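Local coordinates for glutaredoxin 2 (Salmonella enterica subsp. enterica serovar Typhimurium, PDB 3IR4), which binds glutathione and probably acts as a glutathione-dependent oxidoreductase that reduces disulfides, with a thioredoxin-like N-terminal domain and an all-helical C-terminal domain, at residues A[145-150]-A[189-194]. Numbering follows the deposited sequence.
Sequences GLIKKI and AGIHWP. With SO4 (sulfate ion), chain E.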
loop_
_atom_site.group_PDB
_atom_site.type_symbol
_atom_site.label_atom_id
_atom_site.label_comp_id
_atom_site.label_asym_id
_atom_site.label_seq_id
_atom_site.Cartn_x
_atom_site.Cartn_y
_atom_site.Cartn_z
ATOM N N GLY A 145 -13.419 -14.316 12.423
ATOM C CA GLY A 145 -12.322 -15.264 12.322
ATOM C C GLY A 145 -11.093 -14.689 11.622
ATOM O O GLY A 145 -9.962 -14.952 11.994
ATOM N N LEU A 146 -11.320 -13.900 10.569
ATOM C CA LEU A 146 -10.223 -13.294 9.826
ATOM C C LEU A 146 -9.478 -12.286 10.703
ATOM O O LEU A 146 -8.256 -12.206 10.649
ATOM C CB LEU A 146 -10.732 -12.627 8.551
ATOM C CG LEU A 146 -11.191 -13.584 7.458
ATOM C CD1 LEU A 146 -12.052 -12.853 6.433
ATOM C CD2 LEU A 146 -9.993 -14.209 6.767
ATOM N N ILE A 147 -10.228 -11.511 11.478
ATOM C CA ILE A 147 -9.642 -10.535 12.403
ATOM C C ILE A 147 -8.799 -11.232 13.460
ATOM O O ILE A 147 -7.685 -10.773 13.826
ATOM C CB ILE A 147 -10.749 -9.638 13.039
ATOM C CG1 ILE A 147 -11.308 -8.676 11.971
ATOM C CG2 ILE A 147 -10.227 -8.896 14.286
ATOM C CD1 ILE A 147 -12.626 -7.996 12.320
ATOM N N LYS A 148 -9.283 -12.352 13.971
ATOM C CA LYS A 148 -8.490 -13.104 14.939
ATOM C C LYS A 148 -7.206 -13.646 14.299
ATOM O O LYS A 148 -6.146 -13.663 14.925
ATOM C CB LYS A 148 -9.349 -14.248 15.505
ATOM C CG LYS A 148 -8.658 -15.110 16.567
ATOM C CD LYS A 148 -9.560 -16.216 17.101
ATOM C CE LYS A 148 -8.888 -17.006 18.208
ATOM N NZ LYS A 148 -8.759 -16.195 19.444
ATOM N N LYS A 149 -7.311 -14.096 13.043
ATOM C CA LYS A 149 -6.138 -14.580 12.294
ATOM C C LYS A 149 -5.087 -13.497 12.134
ATOM O O LYS A 149 -3.916 -13.718 12.434
ATOM C CB LYS A 149 -6.501 -15.116 10.892
ATOM C CG LYS A 149 -7.013 -16.570 10.809
ATOM C CD LYS A 149 -7.457 -16.941 9.382
ATOM C CE LYS A 149 -6.347 -16.761 8.368
ATOM N NZ LYS A 149 -5.204 -17.649 8.695
ATOM N N ILE A 150 -5.485 -12.320 11.673
ATOM C CA ILE A 150 -4.485 -11.278 11.511
ATOM C C ILE A 150 -3.923 -10.867 12.887
ATOM O O ILE A 150 -2.739 -10.579 13.015
ATOM C CB ILE A 150 -4.996 -10.142 10.611
ATOM C CG1 ILE A 150 -3.857 -9.177 10.280
ATOM C CG2 ILE A 150 -6.149 -9.420 11.266
ATOM C CD1 ILE A 150 -2.612 -9.813 9.618
ATOM N N ALA A 189 -11.752 -2.299 11.124
ATOM C CA ALA A 189 -12.144 -2.138 12.518
ATOM C C ALA A 189 -12.102 -3.503 13.204
ATOM O O ALA A 189 -12.559 -4.490 12.646
ATOM C CB ALA A 189 -13.563 -1.540 12.609
ATOM N N GLY A 190 -11.529 -3.559 14.392
ATOM C CA GLY A 190 -11.552 -4.722 15.249
ATOM C C GLY A 190 -10.221 -5.383 15.532
ATOM O O GLY A 190 -10.114 -6.216 16.424
ATOM N N ILE A 191 -9.202 -5.044 14.757
ATOM C CA ILE A 191 -7.893 -5.673 14.888
ATOM C C ILE A 191 -7.204 -5.276 16.197
ATOM O O ILE A 191 -7.244 -4.111 16.619
ATOM C CB ILE A 191 -6.982 -5.308 13.697
ATOM C CG1 ILE A 191 -7.504 -5.982 12.423
ATOM C CG2 ILE A 191 -5.545 -5.764 13.958
ATOM C CD1 ILE A 191 -6.743 -5.630 11.160
ATOM N N HIS A 192 -6.579 -6.255 16.835
ATOM C CA HIS A 192 -5.722 -6.070 17.997
ATOM C C HIS A 192 -4.272 -5.846 17.507
ATOM O O HIS A 192 -3.671 -6.748 16.938
ATOM C CB HIS A 192 -5.772 -7.302 18.900
ATOM C CG HIS A 192 -7.123 -7.587 19.485
ATOM N ND1 HIS A 192 -7.291 -8.381 20.590
ATOM C CD2 HIS A 192 -8.365 -7.188 19.125
ATOM C CE1 HIS A 192 -8.576 -8.474 20.881
ATOM N NE2 HIS A 192 -9.251 -7.751 20.010
ATOM N N TRP A 193 -3.780 -4.642 17.717
ATOM C CA TRP A 193 -2.459 -4.229 17.267
ATOM C C TRP A 193 -1.437 -4.306 18.378
ATOM O O TRP A 193 -1.523 -3.546 19.336
ATOM C CB TRP A 193 -2.523 -2.794 16.737
ATOM C CG TRP A 193 -3.283 -2.627 15.469
ATOM C CD1 TRP A 193 -4.622 -2.406 15.336
ATOM C CD2 TRP A 193 -2.744 -2.649 14.143
ATOM N NE1 TRP A 193 -4.931 -2.259 14.030
ATOM C CE2 TRP A 193 -3.812 -2.433 13.265
ATOM C CE3 TRP A 193 -1.458 -2.778 13.622
ATOM C CZ2 TRP A 193 -3.638 -2.328 11.896
ATOM C CZ3 TRP A 193 -1.288 -2.713 12.286
ATOM C CH2 TRP A 193 -2.362 -2.489 11.424
ATOM N N PRO A 194 -0.428 -5.169 18.234
ATOM C CA PRO A 194 0.623 -5.202 19.243
ATOM C C PRO A 194 1.407 -3.894 19.248
ATOM O O PRO A 194 1.439 -3.191 18.251
ATOM C CB PRO A 194 1.491 -6.398 18.798
ATOM C CG PRO A 194 0.582 -7.245 18.017
ATOM C CD PRO A 194 -0.251 -6.249 17.254
HETATM S S SO4 E . -4.633 -9.823 22.976
HETATM O O1 SO4 E . -5.262 -8.703 23.697
HETATM O O2 SO4 E . -4.869 -11.063 23.735
HETATM O O3 SO4 E . -3.188 -9.557 22.838
HETATM O O4 SO4 E . -5.296 -9.913 21.660
HETATM O O HOH W 1 -7.014 -8.955 15.951
#
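I147 lays its two branches along the backbone of A189 and G190, and this one residue supplies most of the helix's share of the contact. Its CG2, anti to the backbone N (chi1 -71° for CG1), ends 3.4 Å from G190 O, while CD1, at the end of the other branch, lies 3.5 Å from A189 O. Both are van der Waals approaches of methyls to carbonyl oxygens. G190 has a positive phi of 115°, readily adopted by glycine, and its bare backbone lets I147 CD1 and CG2 come close. One helical turn further, I150 and I191 meet obliquely; in one of two conformers of I150, its CG2 lies 3.8 Å from I191 CD1, so this detail is less certain. The polar link is a water that donates to I147 O at 2.9 Å and accepts from H192 N at the same distance, joining the helix backbone to the loop. H192 turns its ring to a sulfate, probably from the crystallisation liquor: ND1 donates to O4 over 2.7 Å at 165°, the ion lying at the ring edge. I191 CG2 sits 3.5 Å above one face of the W193 ring, offset toward the rim. At the surface of the helical C-terminal domain, the loop between helices 173-185 and 195-208 runs alongside helix 143-160, with I191, W193 and P194 also reaching L154; L103 of helix 101-108 touches I147 and I150.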